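Local structure of acyl-CoA dehydrogenase FadE3 (Mycobacterium smegmatis, 4IV6) at residues H92-K97 and A122-T127; L166-C171 and I186-K191; S159-S164 and E210-N215. The protein is a flavoprotein of the acyl-CoA dehydrogenase family, a tetramer that binds dihydroflavine-adenine dinucleotide. All blocks are in the same frame, centred on the assembly; numbering follows the deposited sequence.

Three buried contacts illustrate how chemistry follows place in the fold. Interaction 1 joins a helix to strand 122-125 through one ring-edge hydrogen bond and apolar packing; interaction 2 pairs strand 166-172 with strand 184-190 by regular backbone bonds, Glu190 and Lys191 at its end being partly exposed. The two share a sheet, since strand 166-172 lies between the other two. Interaction 3 belongs to the second sheet and is polar, a carboxylate being held mainly by backbone N-H groups and more weakly by Arg163, with Arg162 exposed to solvent. Interactions 1 and 3 both reach the flavin and are joined by Thr123 and Ser159, whereas Lys191 ties interaction 2 to the loop 159-164.

Interaction 1 (H92-K97 and A122-T127); sequences HTVVSK and ATMALT. With FDA (dihydroflavine-adenine dinucleotide), chain D.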
# COMPACT_ATOMS: atom_id res chain seq x y z
N HIS B 92 -9.39 -32.44 -6.11
CA HIS B 92 -10.19 -33.46 -6.78
C HIS B 92 -10.54 -33.01 -8.19
O HIS B 92 -10.43 -33.78 -9.14
CB HIS B 92 -11.45 -33.71 -5.96
CG HIS B 92 -12.40 -34.69 -6.56
ND1 HIS B 92 -12.40 -36.03 -6.23
CD2 HIS B 92 -13.44 -34.51 -7.41
CE1 HIS B 92 -13.37 -36.64 -6.88
NE2 HIS B 92 -14.03 -35.73 -7.59
N THR B 93 -10.93 -31.76 -8.34
CA THR B 93 -11.20 -31.21 -9.67
C THR B 93 -9.95 -31.22 -10.58
O THR B 93 -10.01 -31.58 -11.76
CB THR B 93 -11.74 -29.77 -9.57
OG1 THR B 93 -12.81 -29.71 -8.59
CG2 THR B 93 -12.26 -29.32 -10.91
N VAL B 94 -8.82 -30.82 -10.02
CA VAL B 94 -7.59 -30.80 -10.79
C VAL B 94 -7.26 -32.22 -11.27
O VAL B 94 -6.93 -32.41 -12.43
CB VAL B 94 -6.45 -30.17 -9.99
CG1 VAL B 94 -5.14 -30.28 -10.74
CG2 VAL B 94 -6.75 -28.70 -9.70
N VAL B 95 -7.40 -33.22 -10.38
CA VAL B 95 -7.12 -34.60 -10.79
C VAL B 95 -8.10 -35.05 -11.86
O VAL B 95 -7.70 -35.74 -12.82
CB VAL B 95 -7.14 -35.61 -9.61
CG1 VAL B 95 -6.95 -37.03 -10.11
CG2 VAL B 95 -6.08 -35.26 -8.60
N SER B 96 -9.38 -34.70 -11.70
CA SER B 96 -10.39 -34.99 -12.71
C SER B 96 -9.91 -34.48 -14.06
O SER B 96 -9.96 -35.20 -15.06
CB SER B 96 -11.77 -34.38 -12.36
OG SER B 96 -12.32 -34.89 -11.16
N LYS B 97 -9.44 -33.25 -14.11
CA LYS B 97 -8.97 -32.68 -15.37
C LYS B 97 -7.74 -33.38 -15.93
O LYS B 97 -7.64 -33.60 -17.13
CB LYS B 97 -8.70 -31.19 -15.17
CG LYS B 97 -8.29 -30.43 -16.43
CD LYS B 97 -9.47 -30.16 -17.34
CE LYS B 97 -9.06 -29.27 -18.50
NZ LYS B 97 -10.18 -29.11 -19.47
N ALA B 122 -10.10 -37.67 -4.90
CA ALA B 122 -8.70 -37.59 -5.27
C ALA B 122 -8.11 -36.28 -4.80
O ALA B 122 -8.80 -35.26 -4.65
CB ALA B 122 -8.52 -37.75 -6.78
N THR B 123 -6.79 -36.30 -4.61
CA THR B 123 -6.06 -35.09 -4.29
C THR B 123 -4.71 -35.08 -4.99
O THR B 123 -4.28 -36.11 -5.53
CB THR B 123 -5.90 -34.94 -2.78
OG1 THR B 123 -5.35 -33.65 -2.47
CG2 THR B 123 -4.98 -36.04 -2.23
N MET B 124 -4.05 -33.92 -4.99
CA MET B 124 -2.73 -33.74 -5.62
C MET B 124 -1.62 -33.77 -4.59
O MET B 124 -1.67 -32.99 -3.67
CB MET B 124 -2.59 -32.37 -6.28
CG MET B 124 -3.51 -32.06 -7.43
SD MET B 124 -3.19 -33.09 -8.87
CE MET B 124 -1.45 -32.81 -9.12
N ALA B 125 -0.60 -34.58 -4.81
CA ALA B 125 0.56 -34.62 -3.93
C ALA B 125 1.86 -34.21 -4.64
O ALA B 125 2.54 -35.03 -5.28
CB ALA B 125 0.71 -35.98 -3.29
N LEU B 126 2.22 -32.94 -4.49
CA LEU B 126 3.43 -32.38 -5.07
C LEU B 126 4.44 -32.00 -3.99
O LEU B 126 5.58 -32.38 -4.06
CB LEU B 126 3.15 -31.12 -5.89
CG LEU B 126 2.11 -31.10 -7.00
CD1 LEU B 126 2.28 -29.89 -7.90
CD2 LEU B 126 2.17 -32.33 -7.83
N THR B 127 3.98 -31.23 -3.00
CA THR B 127 4.83 -30.61 -2.01
C THR B 127 5.60 -31.62 -1.17
O THR B 127 5.04 -32.59 -0.69
CB THR B 127 4.01 -29.65 -1.13
OG1 THR B 127 3.44 -28.63 -1.98
CG2 THR B 127 4.85 -29.01 -0.04
PA FDA D . 9.23 -22.53 0.13
O1A FDA D . 9.33 -22.99 -1.30
O2A FDA D . 10.14 -23.11 1.18
O5B FDA D . 9.37 -20.93 0.13
C5B FDA D . 9.53 -20.16 1.35
C4B FDA D . 9.54 -18.66 0.98
O4B FDA D . 10.53 -18.38 -0.02
C3B FDA D . 8.23 -18.21 0.37
O3B FDA D . 8.04 -16.81 0.66
C2B FDA D . 8.47 -18.45 -1.10
O2B FDA D . 7.64 -17.69 -1.97
C1B FDA D . 9.90 -17.97 -1.22
N9A FDA D . 10.61 -18.53 -2.40
C8A FDA D . 11.02 -19.81 -2.55
N7A FDA D . 11.68 -19.96 -3.71
C5A FDA D . 11.68 -18.75 -4.32
C6A FDA D . 12.19 -18.20 -5.57
N6A FDA D . 12.84 -19.00 -6.42
N1A FDA D . 12.00 -16.90 -5.87
C2A FDA D . 11.37 -16.09 -5.00
N3A FDA D . 10.86 -16.52 -3.82
C4A FDA D . 11.00 -17.81 -3.45
N1 FDA D . 0.69 -28.95 -1.62
C2 FDA D . 0.30 -30.02 -2.30
O2 FDA D . 1.11 -30.59 -3.05
N3 FDA D . -0.95 -30.51 -2.21
C4 FDA D . -1.90 -29.99 -1.42
O4 FDA D . -3.04 -30.50 -1.35
C4X FDA D . -1.55 -28.77 -0.66
N5 FDA D . -2.40 -28.17 0.19
C5X FDA D . -1.91 -27.36 1.17
C6 FDA D . -2.67 -27.04 2.30
C7 FDA D . -2.18 -26.18 3.29
C7M FDA D . -2.99 -25.88 4.52
C8 FDA D . -0.91 -25.59 3.13
C8M FDA D . -0.31 -24.64 4.13
C9 FDA D . -0.16 -25.91 2.01
C9A FDA D . -0.64 -26.80 1.03
N10 FDA D . 0.18 -27.12 -0.07
C10 FDA D . -0.15 -28.29 -0.78
C1' FDA D . 1.61 -26.81 0.04
C2' FDA D . 1.84 -25.48 -0.66
O2' FDA D . 1.64 -25.60 -2.07
C3' FDA D . 3.26 -25.02 -0.34
O3' FDA D . 3.27 -24.51 0.99
C4' FDA D . 3.76 -23.94 -1.28
O4' FDA D . 4.18 -24.63 -2.47
C5' FDA D . 4.99 -23.21 -0.71
O5' FDA D . 5.93 -24.18 -0.31
P FDA D . 6.95 -24.03 0.90
O1P FDA D . 7.85 -25.24 0.74
O2P FDA D . 6.19 -23.86 2.17
O3P FDA D . 7.69 -22.64 0.55
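The imidazole of His92 meets Ala122 at its edge: Ala122 N lies close to the ring plane and donates to ND1 over 3.1 Å. With CG anti to the backbone N (chi1 177°), the ring reaches past its own helix toward the start of strand 122-125. Its other nitrogen, NE2, is hydrogen-bonded to Phe53 O, and the Phe53 ring stands edge-to-face with the imidazole. Both nitrogens are thus engaged, which should fix the rotation of the ring.

The second flat group is the flavin, whose pyrimidine edge is read by the far end of 122-127. FDA N3 donates to Met124 O at 3.0 Å, nearly straight at 174°. The ligand oxygen O2 receives two backbone N-H groups, Leu126 N at 3.0 Å and Thr127 N at 2.9 Å, and FDA N1 donates to Thr127 OG1 across 2.8 Å. Two bonds on one carbonyl oxygen would help to polarise it.

Between the histidine and the flavin the contact is apolar. The strand runs almost square to the helix, at 88°, and Val95 rests on it with its two methyls divided between neighbours. CG1 packs on the Ala122 methyl, while CG2 lies 3.6 Å from Met124 SD. The methionine chain is folded at chi2 and chi3, which brings its sulfur against the helix; there it also meets Val94 CG1, the two side chains crossing at about a right angle. Met238 of helix 234-270 touches both Val94 and Met124. Helix 83-102 of the N-terminal helical domain here backs the first strand of the middle beta domain, an arrangement typical of the acyl-CoA dehydrogenase fold and its flavin site.

Interaction 2 (L166-C171 and I186-K191); sequences LVALMC and ILLVEK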
# COMPACT_ATOMS: atom_id res chain seq x y z
N LEU B 166 -7.51 -41.82 -4.00
CA LEU B 166 -6.59 -41.74 -5.15
C LEU B 166 -5.76 -40.48 -5.01
O LEU B 166 -6.29 -39.41 -4.78
CB LEU B 166 -7.34 -41.70 -6.47
CG LEU B 166 -6.49 -41.64 -7.75
CD1 LEU B 166 -5.72 -42.92 -7.95
CD2 LEU B 166 -7.40 -41.36 -8.92
N VAL B 167 -4.45 -40.62 -5.14
CA VAL B 167 -3.54 -39.48 -4.98
C VAL B 167 -2.71 -39.38 -6.27
O VAL B 167 -2.11 -40.36 -6.71
CB VAL B 167 -2.66 -39.67 -3.72
CG1 VAL B 167 -1.62 -38.56 -3.61
CG2 VAL B 167 -3.53 -39.71 -2.47
N ALA B 168 -2.77 -38.22 -6.91
CA ALA B 168 -1.92 -37.93 -8.05
C ALA B 168 -0.56 -37.47 -7.52
O ALA B 168 -0.39 -36.34 -7.07
CB ALA B 168 -2.55 -36.87 -8.94
N LEU B 169 0.41 -38.37 -7.59
CA LEU B 169 1.70 -38.19 -6.94
C LEU B 169 2.75 -37.77 -7.95
O LEU B 169 3.06 -38.54 -8.85
CB LEU B 169 2.14 -39.50 -6.30
CG LEU B 169 3.44 -39.47 -5.50
CD1 LEU B 169 3.26 -38.68 -4.20
CD2 LEU B 169 3.87 -40.88 -5.17
N MET B 170 3.32 -36.59 -7.78
CA MET B 170 4.42 -36.16 -8.64
C MET B 170 5.69 -36.69 -8.00
O MET B 170 5.94 -36.47 -6.81
CB MET B 170 4.47 -34.65 -8.78
CG MET B 170 5.53 -34.16 -9.77
SD MET B 170 5.58 -32.35 -9.93
CE MET B 170 4.21 -32.07 -11.00
N CYS B 171 6.46 -37.43 -8.80
CA CYS B 171 7.64 -38.14 -8.30
C CYS B 171 8.66 -38.34 -9.41
O CYS B 171 8.36 -38.14 -10.57
CB CYS B 171 7.22 -39.47 -7.70
SG CYS B 171 6.27 -40.53 -8.79
N ILE B 186 3.85 -38.20 -13.12
CA ILE B 186 2.75 -38.26 -12.18
C ILE B 186 2.17 -39.67 -12.18
O ILE B 186 1.92 -40.23 -13.25
CB ILE B 186 1.68 -37.24 -12.54
CG1 ILE B 186 2.21 -35.81 -12.34
CG2 ILE B 186 0.42 -37.48 -11.71
CD1 ILE B 186 1.28 -34.74 -12.88
N LEU B 187 2.02 -40.25 -11.00
CA LEU B 187 1.44 -41.57 -10.84
C LEU B 187 0.15 -41.44 -10.06
O LEU B 187 0.06 -40.64 -9.12
CB LEU B 187 2.39 -42.52 -10.09
CG LEU B 187 3.83 -42.76 -10.59
CD1 LEU B 187 4.48 -43.90 -9.79
CD2 LEU B 187 3.91 -43.08 -12.06
N LEU B 188 -0.85 -42.22 -10.46
CA LEU B 188 -2.13 -42.27 -9.77
C LEU B 188 -2.03 -43.40 -8.75
O LEU B 188 -2.11 -44.54 -9.09
CB LEU B 188 -3.27 -42.55 -10.76
CG LEU B 188 -3.30 -41.60 -11.96
CD1 LEU B 188 -4.34 -42.03 -12.97
CD2 LEU B 188 -3.58 -40.21 -11.48
N VAL B 189 -1.85 -43.05 -7.49
CA VAL B 189 -1.54 -43.98 -6.42
C VAL B 189 -2.74 -44.20 -5.51
O VAL B 189 -3.28 -43.24 -4.94
CB VAL B 189 -0.40 -43.39 -5.57
CG1 VAL B 189 -0.01 -44.31 -4.43
CG2 VAL B 189 0.79 -43.13 -6.49
N GLU B 190 -3.14 -45.45 -5.38
CA GLU B 190 -4.13 -45.84 -4.39
C GLU B 190 -3.48 -46.10 -3.02
O GLU B 190 -2.25 -46.12 -2.88
CB GLU B 190 -4.90 -47.09 -4.87
CG GLU B 190 -5.51 -46.91 -6.24
CD GLU B 190 -6.32 -48.11 -6.71
OE1 GLU B 190 -6.36 -49.15 -6.02
OE2 GLU B 190 -6.94 -48.01 -7.76
N LYS B 191 -4.31 -46.30 -2.01
CA LYS B 191 -3.85 -46.55 -0.65
C LYS B 191 -3.27 -47.98 -0.48
O LYS B 191 -3.89 -48.85 0.10
CB LYS B 191 -4.98 -46.29 0.34
CG LYS B 191 -5.47 -44.83 0.41
CD LYS B 191 -4.43 -43.92 1.05
CE LYS B 191 -4.74 -42.44 0.88
NZ LYS B 191 -5.92 -42.02 1.67
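Leu166 pushes its CD1 methyl against Leu188, coming within 3.7 Å of the CB atom. The leucine has CG anti to the backbone N (chi1 -179°), and this turns the branch across to the opposing strand. Farther along the same face, the short Ala168 methyl is flanked by two larger side chains of the opposite strand: Ile186, the diagonal neighbour, settles its CG2 beside Ala168 CB at 4.1 Å, and Leu188, the direct cross-strand partner, brings CD2 near the same methyl. Met170 continues this row, its CB near Ile186 CG1, and its side chain reaches Phe235 and Met238 of helix 234-270.

The backbones carrying these side chains form a regular antiparallel ladder, the two strands of a beta hairpin. Val167 and Val189 form one hydrogen-bonded pair, Leu169 and Leu187 the next, and Ala168 with Leu188 is the non-hydrogen-bonded pair between them. The Leu169 N to Leu187 O bond is 2.8 Å long and almost straight at 176°. In the sheet of the middle domain, strand 166-172 occupies the centre, with strand 122-125 parallel to it on its other side.

The reverse face carries Val167, Leu169, Leu187 and Val189. Here the branched end of Val189 fits against the stem of its diagonal neighbour, CG2 lying 3.9 Å from Leu169 CB, while Ile151 of strand 148-159 touches both residues. Cys171 adds a sulfur to this surface: SG stands between its backbone N and carbonyl carbon (chi1 55°), which swings it toward the isobutyl group of Leu187, 3.8 Å from CG.

Interaction 3 (S159-S164 and E210-N215); sequences SNARRS and ESCELN. With FDA (dihydroflavine-adenine dinucleotide), chain D.
Glu210 turns its carboxylate into the bend of loop 159-164, just before strand 211-216 of the antiparallel sheet in the middle domain of this acyl-CoA dehydrogenase fold. CG sits between the backbone N and the carbonyl carbon (chi1 78°), and a further bend at chi2 folds the acid back toward the backbone N-H groups of Arg162 and Arg163. OE2 is met nearly along its C-O axis by Arg163 N at 2.9 Å, with a weak second bond from Arg162 N.

The other oxygen faces the Arg163 side chain. The carboxylate lies at the guanidinium edge, near its plane, though the two planes are 58° apart; the salt bridge from NH1 to OE1 has only a weak, bent hydrogen bond. A water also donates to OE1. Arg162 points its guanidinium instead to a salt bridge with Asp200. Farther along the strand, the Ala161 methyl packs on Cys212 CB and, 3.7 Å away, Leu214 CD2.

At the start of the loop, Asn160 N donates to Glu210 O at 2.8 Å, and Ser159 pairs with Ser211 across the sheet. Both serines border the flavin, Ser211 OG lying near FDA C6. Ser159 N donates to FDA O4 at 2.9 Å, and FDA N5 donates to Ser159 OG, which also shares a hydrogen bond of 3.1 Å with Ser211 OG.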
# COMPACT_ATOMS: atom_id res chain seq x y z
N SER B 159 -3.57 -31.86 1.19
CA SER B 159 -4.95 -31.67 1.62
C SER B 159 -5.83 -32.87 1.25
O SER B 159 -5.67 -33.49 0.20
CB SER B 159 -5.53 -30.40 0.99
OG SER B 159 -4.81 -29.26 1.47
N ASN B 160 -6.77 -33.16 2.14
CA ASN B 160 -7.71 -34.25 1.97
C ASN B 160 -7.05 -35.61 1.75
O ASN B 160 -7.66 -36.52 1.18
CB ASN B 160 -8.65 -33.96 0.81
CG ASN B 160 -9.25 -32.57 0.87
OD1 ASN B 160 -10.16 -32.30 1.63
ND2 ASN B 160 -8.79 -31.72 -0.01
N ALA B 161 -5.82 -35.78 2.23
CA ALA B 161 -5.08 -37.03 2.02
C ALA B 161 -5.70 -38.26 2.66
O ALA B 161 -5.51 -39.37 2.16
CB ALA B 161 -3.64 -36.88 2.48
N ARG B 162 -6.40 -38.09 3.77
CA ARG B 162 -7.01 -39.21 4.50
C ARG B 162 -8.32 -39.65 3.82
O ARG B 162 -8.57 -40.83 3.60
CB ARG B 162 -7.27 -38.80 5.96
CG ARG B 162 -7.51 -39.95 6.93
CD ARG B 162 -7.55 -39.52 8.41
NE ARG B 162 -6.38 -38.73 8.85
CZ ARG B 162 -5.16 -39.21 9.09
NH1 ARG B 162 -4.86 -40.50 8.92
NH2 ARG B 162 -4.21 -38.39 9.50
N ARG B 163 -9.13 -38.67 3.46
CA ARG B 163 -10.44 -38.93 2.85
C ARG B 163 -10.32 -39.29 1.35
O ARG B 163 -11.27 -39.82 0.79
CB ARG B 163 -11.35 -37.70 2.97
CG ARG B 163 -11.69 -37.14 4.37
CD ARG B 163 -11.79 -38.21 5.41
NE ARG B 163 -12.33 -37.87 6.73
CZ ARG B 163 -11.80 -37.10 7.70
NH1 ARG B 163 -10.71 -36.32 7.54
NH2 ARG B 163 -12.45 -37.09 8.87
N SER B 164 -9.19 -38.97 0.71
CA SER B 164 -8.99 -39.26 -0.71
C SER B 164 -8.29 -40.60 -0.91
O SER B 164 -7.17 -40.80 -0.44
CB SER B 164 -8.14 -38.18 -1.38
OG SER B 164 -8.79 -36.93 -1.32
N GLU B 210 -8.43 -31.99 6.52
CA GLU B 210 -7.11 -32.41 6.96
C GLU B 210 -6.06 -32.09 5.89
O GLU B 210 -6.36 -32.15 4.72
CB GLU B 210 -7.10 -33.90 7.33
CG GLU B 210 -7.05 -34.92 6.18
CD GLU B 210 -8.35 -35.13 5.42
OE1 GLU B 210 -9.35 -34.40 5.65
OE2 GLU B 210 -8.39 -36.05 4.57
N SER B 211 -4.87 -31.68 6.33
CA SER B 211 -3.67 -31.65 5.50
C SER B 211 -2.62 -32.49 6.18
O SER B 211 -2.41 -32.34 7.39
CB SER B 211 -3.17 -30.23 5.29
OG SER B 211 -4.15 -29.53 4.51
N CYS B 212 -1.98 -33.36 5.42
CA CYS B 212 -1.16 -34.42 5.99
C CYS B 212 0.25 -34.58 5.43
O CYS B 212 0.53 -34.23 4.27
CB CYS B 212 -1.88 -35.75 5.77
SG CYS B 212 -3.57 -35.79 6.43
N GLU B 213 1.11 -35.13 6.27
CA GLU B 213 2.35 -35.71 5.82
C GLU B 213 2.14 -37.14 5.33
O GLU B 213 1.44 -37.92 5.97
CB GLU B 213 3.41 -35.71 6.92
CG GLU B 213 4.79 -36.08 6.40
CD GLU B 213 5.84 -36.07 7.51
OE1 GLU B 213 6.38 -37.13 7.89
OE2 GLU B 213 6.05 -34.98 8.06
N LEU B 214 2.72 -37.43 4.18
CA LEU B 214 2.71 -38.74 3.56
C LEU B 214 4.12 -39.34 3.54
O LEU B 214 5.07 -38.67 3.14
CB LEU B 214 2.26 -38.66 2.12
CG LEU B 214 1.04 -37.83 1.74
CD1 LEU B 214 0.76 -38.03 0.26
CD2 LEU B 214 -0.17 -38.18 2.58
N ASN B 215 4.22 -40.62 3.87
CA ASN B 215 5.49 -41.33 3.84
C ASN B 215 5.33 -42.62 3.05
O ASN B 215 4.45 -43.40 3.36
CB ASN B 215 5.95 -41.59 5.27
CG ASN B 215 6.55 -40.36 5.87
OD1 ASN B 215 7.69 -40.01 5.56
ND2 ASN B 215 5.82 -39.69 6.74
PA FDA D . 9.23 -22.53 0.13
O1A FDA D . 9.33 -22.99 -1.30
O2A FDA D . 10.14 -23.11 1.18
O5B FDA D . 9.37 -20.93 0.13
C5B FDA D . 9.53 -20.16 1.35
C4B FDA D . 9.54 -18.66 0.98
O4B FDA D . 10.53 -18.38 -0.02
C3B FDA D . 8.23 -18.21 0.37
O3B FDA D . 8.04 -16.81 0.66
C2B FDA D . 8.47 -18.45 -1.10
O2B FDA D . 7.64 -17.69 -1.97
C1B FDA D . 9.90 -17.97 -1.22
N9A FDA D . 10.61 -18.53 -2.40
C8A FDA D . 11.02 -19.81 -2.55
N7A FDA D . 11.68 -19.96 -3.71
C5A FDA D . 11.68 -18.75 -4.32
C6A FDA D . 12.19 -18.20 -5.57
N6A FDA D . 12.84 -19.00 -6.42
N1A FDA D . 12.00 -16.90 -5.87
C2A FDA D . 11.37 -16.09 -5.00
N3A FDA D . 10.86 -16.52 -3.82
C4A FDA D . 11.00 -17.81 -3.45
N1 FDA D . 0.69 -28.95 -1.62
C2 FDA D . 0.30 -30.02 -2.30
O2 FDA D . 1.11 -30.59 -3.05
N3 FDA D . -0.95 -30.51 -2.21
C4 FDA D . -1.90 -29.99 -1.42
O4 FDA D . -3.04 -30.50 -1.35
C4X FDA D . -1.55 -28.77 -0.66
N5 FDA D . -2.40 -28.17 0.19
C5X FDA D . -1.91 -27.36 1.17
C6 FDA D . -2.67 -27.04 2.30
C7 FDA D . -2.18 -26.18 3.29
C7M FDA D . -2.99 -25.88 4.52
C8 FDA D . -0.91 -25.59 3.13
C8M FDA D . -0.31 -24.64 4.13
C9 FDA D . -0.16 -25.91 2.01
C9A FDA D . -0.64 -26.80 1.03
N10 FDA D . 0.18 -27.12 -0.07
C10 FDA D . -0.15 -28.29 -0.78
C1' FDA D . 1.61 -26.81 0.04
C2' FDA D . 1.84 -25.48 -0.66
O2' FDA D . 1.64 -25.60 -2.07
C3' FDA D . 3.26 -25.02 -0.34
O3' FDA D . 3.27 -24.51 0.99
C4' FDA D . 3.76 -23.94 -1.28
O4' FDA D . 4.18 -24.63 -2.47
C5' FDA D . 4.99 -23.21 -0.71
O5' FDA D . 5.93 -24.18 -0.31
P FDA D . 6.95 -24.03 0.90
O1P FDA D . 7.85 -25.24 0.74
O2P FDA D . 6.19 -23.86 2.17
O3P FDA D . 7.69 -22.64 0.55
O HOH W 1 -11.10 -33.83 3.43